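Local coordinates for protein ComZ (PDB 6QVI) that is a competence-associated pilin that probably serves as a DNA receptor at the pilus tip during natural transformation, at residues Val15-Ala20 / Ala119-Gln124; Gln26-Ala31 / Val76-Glu81; Ala138-Ala143 / Tyr161-Pro166; Ser211-Tyr216 / Gly236-Arg241; Thr337-Ser342 / Val382-Val387. All blocks are in the same frame, centred on the assembly; numbering follows the deposited sequence.

Contact 1: residues Val15-Ala20 / Ala119-Gln124; sequences VQAFYA and AKARVQ
The phenyl ring of F18 is the flat group that meets the strand, and A121 and V123 both come up to it obliquely. A121 CB lies 3.5 Å from CD1 of F18 and touches CE1 as well, while CG1 of V123 reaches CD1 of the same ring from farther along the strand, at 4.5 Å. This is the helix-on-sheet packing of a pilin-type domain: the long N-terminal helix 12-40 lies across the antiparallel sheet that holds strand 120-130. Over the two short segments the N-to-C directions are 41° apart and the axes approach to 6.9 Å, a closeness that the small side chains of A17, A119 and A121 allow.

The F18 side chain leaves the helix in a direction away from the strand. Its chi1 of -87° sets CG anti to the carbonyl carbon, and the ring then reaches back to the row of residues A121 and V123. These two, with A119, point at the helix, whereas K120 and R122 point away from it. V123 also packs against A21 and L25, farther along the same helix. Within the sheet, the backbones of A121 and V123 are hydrogen-bonded to G114 and S112 of strand 107-115.

A17 brings the helix backbone close. Its own carbonyl carbon C comes within 3.7 Å of A121 CB, and the methyls of A17 and A121 are 4.0 Å apart, CB to CB. Just before the strand begins, A17 CB meets CB of A119 at 3.6 Å and also touches the A119 carbonyl oxygen O.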
# COMPACT_ATOMS: atom_id res chain seq x y z
N VAL A 15 -22.09 38.69 -21.81
CA VAL A 15 -21.52 37.45 -22.29
C VAL A 15 -20.00 37.51 -22.17
O VAL A 15 -19.36 36.51 -21.78
CB VAL A 15 -22.01 37.14 -23.72
CG1 VAL A 15 -21.22 36.01 -24.31
CG2 VAL A 15 -23.45 36.70 -23.68
N GLN A 16 -19.38 38.66 -22.47
CA GLN A 16 -17.93 38.68 -22.27
C GLN A 16 -17.55 38.64 -20.79
O GLN A 16 -16.48 38.16 -20.45
CB GLN A 16 -17.30 39.94 -22.94
CG GLN A 16 -17.70 40.21 -24.39
CD GLN A 16 -17.29 41.63 -24.90
OE1 GLN A 16 -16.77 41.77 -26.01
NE2 GLN A 16 -17.45 42.65 -24.05
N ALA A 17 -18.45 39.05 -19.91
CA ALA A 17 -18.10 38.97 -18.50
C ALA A 17 -18.17 37.52 -18.04
O ALA A 17 -17.23 37.00 -17.39
CB ALA A 17 -19.04 39.85 -17.68
N PHE A 18 -19.21 36.83 -18.50
CA PHE A 18 -19.34 35.40 -18.28
C PHE A 18 -18.14 34.64 -18.83
O PHE A 18 -17.56 33.82 -18.12
CB PHE A 18 -20.63 34.95 -18.92
CG PHE A 18 -21.81 35.09 -18.02
CD1 PHE A 18 -21.67 34.87 -16.66
CD2 PHE A 18 -23.04 35.50 -18.52
CE1 PHE A 18 -22.75 35.00 -15.82
CE2 PHE A 18 -24.13 35.64 -17.68
CZ PHE A 18 -23.98 35.39 -16.32
N TYR A 19 -17.73 34.92 -20.04
CA TYR A 19 -16.60 34.22 -20.61
C TYR A 19 -15.37 34.43 -19.80
O TYR A 19 -14.57 33.56 -19.66
CB TYR A 19 -16.34 34.65 -22.03
CG TYR A 19 -15.06 34.11 -22.58
CD1 TYR A 19 -15.02 32.87 -23.17
CD2 TYR A 19 -13.90 34.81 -22.49
CE1 TYR A 19 -13.85 32.36 -23.66
CE2 TYR A 19 -12.73 34.31 -22.98
CZ TYR A 19 -12.72 33.08 -23.56
OH TYR A 19 -11.56 32.57 -24.05
N ALA A 20 -15.23 35.58 -19.23
CA ALA A 20 -14.07 35.84 -18.46
C ALA A 20 -14.08 34.97 -17.26
O ALA A 20 -13.10 34.41 -16.91
CB ALA A 20 -14.05 37.28 -18.04
N ALA A 119 -18.40 45.00 -16.82
CA ALA A 119 -19.38 43.98 -16.46
C ALA A 119 -18.68 42.93 -15.61
O ALA A 119 -17.56 42.49 -15.93
CB ALA A 119 -20.03 43.33 -17.69
N LYS A 120 -19.34 42.54 -14.55
CA LYS A 120 -18.76 41.62 -13.59
C LYS A 120 -19.70 40.42 -13.48
O LYS A 120 -20.93 40.58 -13.37
CB LYS A 120 -18.54 42.34 -12.25
CG LYS A 120 -17.82 41.54 -11.18
CD LYS A 120 -17.57 42.38 -9.90
CE LYS A 120 -16.99 41.50 -8.78
NZ LYS A 120 -16.83 42.16 -7.44
N ALA A 121 -19.10 39.23 -13.55
CA ALA A 121 -19.80 37.96 -13.43
C ALA A 121 -19.02 37.03 -12.51
O ALA A 121 -17.78 37.06 -12.44
CB ALA A 121 -19.99 37.27 -14.78
N ARG A 122 -19.75 36.13 -11.89
CA ARG A 122 -19.20 35.19 -10.92
C ARG A 122 -19.71 33.80 -11.27
O ARG A 122 -20.93 33.59 -11.43
CB ARG A 122 -19.66 35.60 -9.52
CG ARG A 122 -19.01 34.98 -8.33
CD ARG A 122 -19.61 35.65 -7.11
NE ARG A 122 -19.76 34.72 -6.02
CZ ARG A 122 -18.89 34.60 -5.03
NH1 ARG A 122 -17.80 35.37 -5.01
NH2 ARG A 122 -19.10 33.71 -4.07
N VAL A 123 -18.79 32.83 -11.38
CA VAL A 123 -19.23 31.46 -11.61
C VAL A 123 -18.55 30.54 -10.60
O VAL A 123 -17.40 30.74 -10.20
CB VAL A 123 -18.95 30.98 -13.05
CG1 VAL A 123 -19.45 32.01 -14.02
CG2 VAL A 123 -17.51 30.66 -13.29
N GLN A 124 -19.24 29.48 -10.23
CA GLN A 124 -18.68 28.69 -9.15
C GLN A 124 -19.14 27.25 -9.26
O GLN A 124 -20.20 26.98 -9.84
CB GLN A 124 -19.06 29.31 -7.80
CG GLN A 124 -20.38 28.97 -7.23
CD GLN A 124 -20.51 29.49 -5.80
OE1 GLN A 124 -19.95 30.54 -5.46
NE2 GLN A 124 -21.20 28.74 -4.94

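Contact 2: residues Gln26-Ala31 / Val76-Glu81; sequences QKYKAA and VLAQNE
K27 and E81 reach toward each other from opposite directions and form a salt bridge, NZ to OE2 2.6 Å, made on the syn side of the carboxylate. The lysine chain runs out with CG anti to its backbone N (chi1 -163°) and bends at chi2, which carries the ammonium alongside the neighbouring tyrosine. There NZ of K27 also donates to OH of Y28 at 3.0 Å. A weak bond from Y28 OH to the second oxygen of E81, OE1, at 3.4 Å closes a small triangle of polar groups.

Apolar contact is carried by the Y28 ring. L77 CB sits over one of its faces in a CH-pi contact, 4.1 Å from the centroid, and CD1 of L77 runs back past the ring to CD2 of Y28 at 3.6 Å. The methyl of A78 lies obliquely by the phenol end, with CB 3.8 Å from CZ of Y28.

Two irregularities shape the strand side: L77 and A78 form a classic bulge opposite A96, and N80 with E81 a G1 bulge opposite Y94. Helix 12-40 rests here on strand 78-84 of the pilin-like sheet and on the residue leading into it, with Y28 and L77 both also packing on L110 of strand 107-115 and K27 on Y94 of strand 90-100.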
# COMPACT_ATOMS: atom_id res chain seq x y z
N GLN A 26 -12.88 27.02 -15.57
CA GLN A 26 -12.55 25.78 -16.23
C GLN A 26 -11.06 25.54 -16.26
O GLN A 26 -10.63 24.38 -16.27
CB GLN A 26 -13.18 25.72 -17.63
CG GLN A 26 -14.70 26.03 -17.60
CD GLN A 26 -15.60 24.78 -17.41
OE1 GLN A 26 -15.26 23.68 -17.87
NE2 GLN A 26 -16.72 24.96 -16.72
N LYS A 27 -10.27 26.60 -16.16
CA LYS A 27 -8.83 26.40 -16.05
C LYS A 27 -8.48 25.71 -14.74
O LYS A 27 -7.78 24.69 -14.73
CB LYS A 27 -8.11 27.75 -16.11
CG LYS A 27 -6.64 27.68 -16.41
CD LYS A 27 -5.93 28.74 -15.60
CE LYS A 27 -4.44 28.74 -15.86
NZ LYS A 27 -3.81 29.77 -14.99
N TYR A 28 -9.00 26.24 -13.64
CA TYR A 28 -8.63 25.70 -12.34
C TYR A 28 -9.48 24.51 -11.91
O TYR A 28 -9.09 23.82 -10.98
CB TYR A 28 -8.67 26.81 -11.30
CG TYR A 28 -7.51 27.74 -11.48
CD1 TYR A 28 -7.62 28.91 -12.24
CD2 TYR A 28 -6.27 27.41 -10.94
CE1 TYR A 28 -6.51 29.77 -12.43
CE2 TYR A 28 -5.18 28.26 -11.11
CZ TYR A 28 -5.30 29.43 -11.85
OH TYR A 28 -4.19 30.23 -12.01
N LYS A 29 -10.59 24.22 -12.60
CA LYS A 29 -11.23 22.92 -12.45
C LYS A 29 -10.35 21.84 -13.06
O LYS A 29 -10.26 20.73 -12.50
CB LYS A 29 -12.61 22.92 -13.10
CG LYS A 29 -13.31 21.54 -13.23
CD LYS A 29 -14.82 21.69 -13.52
CE LYS A 29 -15.15 21.69 -15.03
NZ LYS A 29 -15.42 20.35 -15.64
N ALA A 30 -9.65 22.15 -14.15
CA ALA A 30 -8.67 21.21 -14.67
C ALA A 30 -7.49 21.07 -13.72
O ALA A 30 -7.04 19.95 -13.42
CB ALA A 30 -8.19 21.65 -16.05
N ALA A 31 -6.98 22.20 -13.21
CA ALA A 31 -5.86 22.12 -12.28
C ALA A 31 -6.27 21.37 -11.02
O ALA A 31 -5.47 20.61 -10.46
CB ALA A 31 -5.33 23.51 -11.94
N VAL A 76 -6.23 31.32 -2.45
CA VAL A 76 -6.33 32.04 -3.71
C VAL A 76 -5.45 31.38 -4.75
O VAL A 76 -4.23 31.34 -4.61
CB VAL A 76 -5.96 33.52 -3.53
CG1 VAL A 76 -5.95 34.19 -4.88
CG2 VAL A 76 -7.00 34.17 -2.61
N LEU A 77 -6.08 30.93 -5.84
CA LEU A 77 -5.33 30.34 -6.95
C LEU A 77 -4.94 31.33 -8.03
O LEU A 77 -4.02 31.04 -8.79
CB LEU A 77 -6.12 29.24 -7.62
CG LEU A 77 -6.76 28.20 -6.75
CD1 LEU A 77 -7.66 27.35 -7.64
CD2 LEU A 77 -5.68 27.40 -6.05
N ALA A 78 -5.64 32.47 -8.16
CA ALA A 78 -5.28 33.45 -9.19
C ALA A 78 -5.94 34.79 -8.92
O ALA A 78 -7.16 34.86 -8.73
CB ALA A 78 -5.66 32.98 -10.60
N GLN A 79 -5.14 35.83 -8.85
CA GLN A 79 -5.63 37.16 -8.58
C GLN A 79 -5.35 38.01 -9.77
O GLN A 79 -4.23 38.11 -10.19
CB GLN A 79 -4.94 37.72 -7.38
CG GLN A 79 -5.54 39.01 -6.91
CD GLN A 79 -5.72 39.04 -5.42
OE1 GLN A 79 -5.31 39.97 -4.76
NE2 GLN A 79 -6.34 38.02 -4.89
N ASN A 80 -6.39 38.56 -10.37
CA ASN A 80 -6.32 39.41 -11.54
C ASN A 80 -5.64 38.82 -12.76
O ASN A 80 -5.09 39.52 -13.55
CB ASN A 80 -5.75 40.76 -11.18
CG ASN A 80 -6.60 41.46 -10.18
OD1 ASN A 80 -7.79 41.53 -10.34
ND2 ASN A 80 -6.01 41.96 -9.14
N GLU A 81 -5.75 37.53 -12.95
CA GLU A 81 -5.14 36.91 -14.08
C GLU A 81 -5.91 37.36 -15.28
O GLU A 81 -7.09 37.40 -15.24
CB GLU A 81 -5.23 35.42 -13.92
CG GLU A 81 -4.66 34.59 -15.04
CD GLU A 81 -4.07 33.30 -14.55
OE1 GLU A 81 -3.54 33.27 -13.42
OE2 GLU A 81 -4.11 32.31 -15.28

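Contact 3: residues Ala138-Ala143 / Tyr161-Pro166; sequences AIFAGA and YVVGNP
F140 and Y161 share the same first torsion, with CG trans to the amide nitrogen (chi1 -176° in each), and the two side chains leave their neighbouring strands together, in one direction. Their rings overlap as an offset stack, centroids 4.5 Å apart and planes only 11° from parallel. The overlap is partial: F140 CE1 sits over one face of the tyrosine ring, displaced toward its rim, and is nearest to CD1 of Y161 at 3.4 Å. Near CE2 of F140, on the same side of the ring plane as the tyrosine, V163 CG1 comes up obliquely, 3.7 Å away.

Beneath the rings the backbones run parallel, F140 paired with Y161 and A141 with V162. Parallel, in-register pairing of this kind is characteristic of a beta-solenoid, where strands of successive turns stack. Y161 N donates to I139 O at 3.0 Å, and A141 N returns a bond to Y161 O that is nearly straight (175°). V163 N then reaches A141 O at 3.2 Å, its donor tilted from the carbonyl plane. Beyond that the pairing fades to a weak bond between G164 N and G142 O.

On the face opposite the aromatic pair, A141 CB touches V162 CG2 at 4.0 Å. Loop residues also pack on the two rings, L511 against F140 and L135 with P273 against Y161, while I471 of strand 469-472 packs on F140 from the next strand over.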
# COMPACT_ATOMS: atom_id res chain seq x y z
N ALA A 138 3.98 -1.19 7.53
CA ALA A 138 4.83 -2.37 7.55
C ALA A 138 4.02 -3.60 7.85
O ALA A 138 4.35 -4.69 7.35
CB ALA A 138 5.95 -2.25 8.58
N ILE A 139 3.00 -3.47 8.65
CA ILE A 139 2.22 -4.60 9.02
C ILE A 139 0.78 -4.30 9.00
O ILE A 139 0.34 -3.46 9.70
CB ILE A 139 2.49 -4.96 10.46
CG1 ILE A 139 3.85 -5.57 10.61
CG2 ILE A 139 1.48 -5.94 10.98
CD1 ILE A 139 4.13 -5.92 12.04
N PHE A 140 0.03 -5.04 8.22
CA PHE A 140 -1.38 -4.87 8.18
C PHE A 140 -1.91 -6.09 8.85
O PHE A 140 -1.68 -7.14 8.39
CB PHE A 140 -1.83 -4.82 6.76
CG PHE A 140 -3.27 -4.56 6.61
CD1 PHE A 140 -3.71 -3.37 6.19
CD2 PHE A 140 -4.16 -5.52 6.91
CE1 PHE A 140 -5.03 -3.12 6.04
CE2 PHE A 140 -5.49 -5.29 6.78
CZ PHE A 140 -5.93 -4.08 6.34
N ALA A 141 -2.62 -5.95 9.94
CA ALA A 141 -3.12 -7.10 10.65
C ALA A 141 -4.58 -7.31 10.48
O ALA A 141 -5.31 -6.39 10.37
CB ALA A 141 -2.81 -7.00 12.10
N GLY A 142 -5.00 -8.55 10.53
CA GLY A 142 -6.38 -8.86 10.31
C GLY A 142 -7.32 -9.02 11.44
O GLY A 142 -7.63 -8.10 12.11
N ALA A 143 -7.80 -10.22 11.63
CA ALA A 143 -8.79 -10.46 12.65
C ALA A 143 -8.45 -11.37 13.77
O ALA A 143 -9.29 -11.59 14.60
CB ALA A 143 -10.06 -10.95 12.00
N TYR A 161 -1.47 -1.26 10.70
CA TYR A 161 -2.90 -1.13 10.60
C TYR A 161 -3.49 -2.40 11.12
O TYR A 161 -3.04 -3.44 10.78
CB TYR A 161 -3.26 -0.97 9.12
CG TYR A 161 -4.72 -0.73 8.77
CD1 TYR A 161 -5.67 -1.65 9.04
CD2 TYR A 161 -5.10 0.40 8.10
CE1 TYR A 161 -6.98 -1.44 8.70
CE2 TYR A 161 -6.40 0.61 7.75
CZ TYR A 161 -7.33 -0.32 8.06
OH TYR A 161 -8.62 -0.13 7.72
N VAL A 162 -4.47 -2.31 11.98
CA VAL A 162 -5.09 -3.49 12.49
C VAL A 162 -6.56 -3.34 12.26
O VAL A 162 -7.08 -2.29 12.49
CB VAL A 162 -4.84 -3.60 13.98
CG1 VAL A 162 -5.55 -4.79 14.53
CG2 VAL A 162 -3.38 -3.70 14.25
N VAL A 163 -7.25 -4.36 11.80
CA VAL A 163 -8.67 -4.18 11.61
C VAL A 163 -9.50 -4.46 12.84
O VAL A 163 -10.35 -3.69 13.17
CB VAL A 163 -9.23 -4.78 10.30
CG1 VAL A 163 -8.15 -5.24 9.38
CG2 VAL A 163 -10.26 -5.84 10.52
N GLY A 164 -9.23 -5.53 13.57
CA GLY A 164 -9.99 -5.80 14.76
C GLY A 164 -11.20 -6.66 14.56
O GLY A 164 -11.42 -7.16 13.49
N ASN A 165 -12.00 -6.83 15.60
CA ASN A 165 -13.19 -7.64 15.51
C ASN A 165 -14.41 -6.77 15.65
O ASN A 165 -14.77 -6.39 16.73
CB ASN A 165 -13.18 -8.68 16.62
CG ASN A 165 -14.46 -9.45 16.72
OD1 ASN A 165 -15.40 -9.25 15.96
ND2 ASN A 165 -14.51 -10.35 17.67
N PRO A 166 -15.10 -6.54 14.56
CA PRO A 166 -16.25 -5.66 14.51
C PRO A 166 -17.30 -6.02 15.50
O PRO A 166 -18.06 -5.15 15.87
CB PRO A 166 -16.77 -5.85 13.11
CG PRO A 166 -16.38 -7.22 12.77
CD PRO A 166 -15.03 -7.41 13.38

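Contact 4: residues Ser211-Tyr216 / Gly236-Arg241; sequences SLRVQY and GVFVGR
V214 accepts from G240 N at its carbonyl O in a nearly straight bond, 2.9 Å, and the same residue's N donates to F238 O at 3.0 Å. Toward the start of the strands, F238 N binds L212 O at 2.9 Å, and L212 N binds G236 O. Four backbone bonds thus tie together two parallel strands, 212-214 and 237-239, whose short axes run 4.7 Å apart, as expected between successive turns of the beta-solenoid. L212 pairs with V237, R213 with F238 and V214 with V239.

R213 and F238 stand next to each other on one face. Methylene CG of R213 meets the phenyl ring at its edge, close to the ring plane, 4.0 Å from CD1 of F238. The arginine chain, bent at chi3, then brings NH1 back to the same CD1 atom. Guanidinium and ring planes differ by 32°, so the two groups do not stack flat. The charge finds its partner outside, in a salt bridge from NH1 to D269, and F238 packs on that aspartate too.

On the other face V214 and V239 lie next to each other, V214 CB 4.0 Å from V239 CG2. I219 packs on both valines and on L212, and I246 packs on V239 and V237.

The pair therefore has two characters: a wholly aliphatic face that is buried, and a mixed face on which the phenyl edge borders the arginine chain and the D269 pairing probably steadies the guanidinium.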
# COMPACT_ATOMS: atom_id res chain seq x y z
N SER A 211 1.85 5.34 10.60
CA SER A 211 0.68 5.70 11.39
C SER A 211 0.21 4.43 12.06
O SER A 211 0.51 3.33 11.62
CB SER A 211 -0.44 6.34 10.56
OG SER A 211 -0.61 5.67 9.32
N LEU A 212 -0.56 4.61 13.13
CA LEU A 212 -1.21 3.49 13.80
C LEU A 212 -2.71 3.62 13.63
O LEU A 212 -3.33 4.51 14.20
CB LEU A 212 -0.84 3.47 15.28
CG LEU A 212 -1.37 2.37 16.20
CD1 LEU A 212 -1.41 1.10 15.47
CD2 LEU A 212 -0.54 2.24 17.47
N ARG A 213 -3.31 2.70 12.88
CA ARG A 213 -4.75 2.71 12.67
C ARG A 213 -5.33 1.40 13.16
O ARG A 213 -4.84 0.32 12.81
CB ARG A 213 -5.11 2.93 11.20
CG ARG A 213 -4.70 4.29 10.63
CD ARG A 213 -5.38 4.60 9.28
NE ARG A 213 -4.40 5.05 8.29
CZ ARG A 213 -4.44 6.23 7.68
NH1 ARG A 213 -5.40 7.09 7.96
NH2 ARG A 213 -3.50 6.54 6.79
N VAL A 214 -6.42 1.50 13.88
CA VAL A 214 -7.09 0.34 14.35
C VAL A 214 -8.53 0.60 14.11
O VAL A 214 -9.11 1.38 14.79
CB VAL A 214 -6.89 0.16 15.82
CG1 VAL A 214 -7.89 -0.83 16.34
CG2 VAL A 214 -5.50 -0.31 16.10
N GLN A 215 -9.11 -0.06 13.15
CA GLN A 215 -10.49 0.16 12.85
C GLN A 215 -11.47 -0.28 13.89
O GLN A 215 -12.43 0.40 14.12
CB GLN A 215 -10.86 -0.47 11.54
CG GLN A 215 -12.34 -0.60 11.39
CD GLN A 215 -12.75 -1.12 10.06
OE1 GLN A 215 -11.96 -1.70 9.35
NE2 GLN A 215 -13.99 -0.92 9.70
N TYR A 216 -11.28 -1.43 14.51
CA TYR A 216 -12.22 -1.85 15.52
C TYR A 216 -11.49 -2.23 16.78
O TYR A 216 -10.74 -3.15 16.77
CB TYR A 216 -13.01 -3.07 15.08
CG TYR A 216 -13.99 -2.84 13.98
CD1 TYR A 216 -15.05 -1.99 14.14
CD2 TYR A 216 -13.87 -3.49 12.80
CE1 TYR A 216 -15.94 -1.78 13.12
CE2 TYR A 216 -14.76 -3.29 11.78
CZ TYR A 216 -15.78 -2.43 11.95
OH TYR A 216 -16.66 -2.24 10.94
N GLY A 236 0.10 10.37 13.13
CA GLY A 236 -1.26 10.07 13.52
C GLY A 236 -1.48 8.71 14.17
O GLY A 236 -0.82 7.71 13.86
N VAL A 237 -2.42 8.68 15.11
CA VAL A 237 -2.81 7.48 15.83
C VAL A 237 -4.34 7.49 15.84
O VAL A 237 -4.96 8.21 16.62
CB VAL A 237 -2.24 7.43 17.25
CG1 VAL A 237 -2.77 6.20 17.99
CG2 VAL A 237 -0.72 7.48 17.23
N PHE A 238 -4.93 6.80 14.88
CA PHE A 238 -6.38 6.76 14.68
C PHE A 238 -6.96 5.41 15.11
O PHE A 238 -6.94 4.44 14.34
CB PHE A 238 -6.66 7.07 13.22
CG PHE A 238 -5.90 8.26 12.74
CD1 PHE A 238 -4.88 8.13 11.82
CD2 PHE A 238 -6.18 9.53 13.28
CE1 PHE A 238 -4.18 9.25 11.39
CE2 PHE A 238 -5.50 10.66 12.86
CZ PHE A 238 -4.49 10.53 11.91
N VAL A 239 -7.58 5.37 16.30
CA VAL A 239 -7.99 4.09 16.88
C VAL A 239 -9.46 4.13 17.26
O VAL A 239 -9.87 4.97 18.07
CB VAL A 239 -7.14 3.74 18.12
CG1 VAL A 239 -7.75 2.56 18.89
CG2 VAL A 239 -5.72 3.45 17.72
N GLY A 240 -10.23 3.17 16.75
CA GLY A 240 -11.59 2.89 17.22
C GLY A 240 -12.54 4.08 17.13
O GLY A 240 -12.53 4.86 16.17
N ARG A 241 -13.37 4.23 18.15
CA ARG A 241 -14.47 5.17 18.20
C ARG A 241 -14.06 6.59 18.54
O ARG A 241 -14.94 7.45 18.64
CB ARG A 241 -15.53 4.68 19.19
CG ARG A 241 -16.38 3.58 18.58
CD ARG A 241 -17.16 2.78 19.57
NE ARG A 241 -16.24 2.09 20.45
CZ ARG A 241 -16.61 1.30 21.46
NH1 ARG A 241 -17.90 1.05 21.71
NH2 ARG A 241 -15.66 0.76 22.20

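Contact 5: residues Thr337-Ser342 / Val382-Val387; sequences TLDTQS and VLNRPV
T337 and V382 extend together from the same face of the parallel bridge between their strands. In V382 a chi1 of -44° sets CG1 anti to the carbonyl carbon, which leaves CG2 between backbone N and carbonyl carbon, turned toward CB and OG1 of the threonine. The next pair points to the opposite side: L338 and L383 also run alongside each other, both with CG anti to the carbonyl carbon, and CD1 of L338 meets CG of L383 at 3.6 Å. L368 of strand 366-371 packs on both leucines. One backbone bond joins the strands here, L338 N to V382 O at 2.9 Å.

Then the chain swings away in a type II' turn from L338 to Q341, with D339 at its first corner and a positive phi of 62°. The aspartate side chain, CG roughly trans to N, runs alongside that of N384, its CG 3.9 Å from N384 CB and the carboxylate and amide planes 30° apart. Its OD1 faces the aliphatic part of R385, 3.4 Å from CG, the arginine chain being kinked at both chi2 and chi3. The turn ends the parallel pairing and sends the chain from strand 335-337 to strand 343-348.

D339 OD1 stays 4.6 Å from R385 NE, too far for a salt bridge; the guanidinium is bridged instead to E366. The nearby opposite charges probably attract weakly, while apolar contact and one backbone bond hold the segments together.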
# COMPACT_ATOMS: atom_id res chain seq x y z
N THR A 337 10.26 -28.50 -1.38
CA THR A 337 11.36 -27.97 -0.62
C THR A 337 12.42 -27.74 -1.63
O THR A 337 12.67 -28.55 -2.45
CB THR A 337 11.81 -28.87 0.53
OG1 THR A 337 13.19 -29.21 0.39
CG2 THR A 337 11.00 -30.11 0.58
N LEU A 338 13.06 -26.61 -1.58
CA LEU A 338 14.07 -26.31 -2.59
C LEU A 338 15.39 -26.95 -2.18
O LEU A 338 15.73 -28.03 -2.70
CB LEU A 338 14.21 -24.81 -2.77
CG LEU A 338 12.98 -24.19 -3.40
CD1 LEU A 338 13.30 -22.82 -3.84
CD2 LEU A 338 12.59 -24.97 -4.58
N ASP A 339 16.15 -26.34 -1.27
CA ASP A 339 17.38 -26.97 -0.70
C ASP A 339 18.44 -27.25 -1.76
O ASP A 339 18.73 -26.38 -2.60
CB ASP A 339 16.97 -28.19 0.11
CG ASP A 339 17.92 -28.49 1.26
OD1 ASP A 339 18.99 -27.83 1.32
OD2 ASP A 339 17.60 -29.35 2.11
N THR A 340 19.06 -28.43 -1.77
CA THR A 340 20.30 -28.73 -2.49
C THR A 340 20.15 -29.41 -3.86
O THR A 340 21.17 -29.82 -4.44
CB THR A 340 21.21 -29.58 -1.59
OG1 THR A 340 22.43 -29.88 -2.28
CG2 THR A 340 20.51 -30.86 -1.18
N GLN A 341 18.95 -29.66 -4.37
CA GLN A 341 18.86 -30.20 -5.73
C GLN A 341 18.05 -29.29 -6.63
O GLN A 341 16.91 -28.96 -6.32
CB GLN A 341 18.34 -31.63 -5.76
CG GLN A 341 18.37 -32.11 -7.21
CD GLN A 341 19.78 -32.51 -7.69
OE1 GLN A 341 20.62 -33.00 -6.93
NE2 GLN A 341 20.04 -32.25 -8.99
N SER A 342 18.66 -28.89 -7.74
CA SER A 342 18.05 -27.95 -8.66
C SER A 342 16.74 -28.49 -9.24
O SER A 342 16.59 -29.68 -9.52
CB SER A 342 19.00 -27.62 -9.82
OG SER A 342 20.17 -26.96 -9.36
N VAL A 382 9.03 -24.85 1.15
CA VAL A 382 10.08 -24.45 2.08
C VAL A 382 11.29 -24.16 1.20
O VAL A 382 11.57 -24.91 0.25
CB VAL A 382 10.40 -25.54 3.14
CG1 VAL A 382 9.10 -26.17 3.73
CG2 VAL A 382 11.47 -26.51 2.68
N LEU A 383 11.92 -22.99 1.42
CA LEU A 383 13.21 -22.66 0.84
C LEU A 383 14.19 -22.79 1.97
O LEU A 383 14.13 -22.02 2.94
CB LEU A 383 13.27 -21.25 0.24
CG LEU A 383 12.41 -20.88 -0.94
CD1 LEU A 383 11.06 -20.61 -0.43
CD2 LEU A 383 13.01 -19.63 -1.51
N ASN A 384 15.07 -23.77 1.87
CA ASN A 384 15.86 -24.17 3.01
C ASN A 384 17.27 -23.63 3.00
O ASN A 384 18.02 -23.91 3.92
CB ASN A 384 15.88 -25.69 3.10
CG ASN A 384 15.98 -26.19 4.51
OD1 ASN A 384 15.44 -27.23 4.85
ND2 ASN A 384 16.70 -25.44 5.34
N ARG A 385 17.63 -22.80 2.02
CA ARG A 385 18.99 -22.27 2.00
C ARG A 385 18.94 -20.86 1.44
O ARG A 385 18.00 -20.51 0.72
CB ARG A 385 19.93 -23.16 1.17
CG ARG A 385 19.95 -24.62 1.63
CD ARG A 385 21.34 -25.22 1.67
NE ARG A 385 22.21 -24.65 0.65
CZ ARG A 385 23.53 -24.62 0.75
NH1 ARG A 385 24.11 -25.12 1.83
NH2 ARG A 385 24.26 -24.08 -0.21
N PRO A 386 19.92 -20.01 1.78
CA PRO A 386 19.99 -18.66 1.21
C PRO A 386 19.89 -18.67 -0.31
O PRO A 386 20.48 -19.53 -0.98
CB PRO A 386 21.35 -18.15 1.68
CG PRO A 386 21.57 -18.83 2.97
CD PRO A 386 20.92 -20.20 2.85
N VAL A 387 19.11 -17.75 -0.84
CA VAL A 387 18.85 -17.75 -2.24
C VAL A 387 18.59 -16.37 -2.76
O VAL A 387 17.93 -15.59 -2.14
CB VAL A 387 17.63 -18.64 -2.46
CG1 VAL A 387 16.61 -18.37 -1.40
CG2 VAL A 387 17.03 -18.50 -3.83

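In the fold
The five contacts divide between two domains. Contacts 1 and 2, with centres 14 Å apart, both seat helix 12-40 on the one antiparallel sheet of the pilin-like domain; contact 2 lies within the chain loop that contact 1 closes. Contacts 3, 4 and 5 lie in parallel-strand stacks consistent with the beta-solenoid domain. Contacts 3 and 4 adjoin, centres 10 Å apart: V162 N meets R213 O at 2.8 Å, V163 O meets Y216 N, and P166 packs on Y216, so strands 139-141, 160-162, 212-214 and 237-239 follow one another. Contact 5 lies 32 Å from contact 3 and 72 Å from contact 1, centre to centre, spanning much of the elongated molecule.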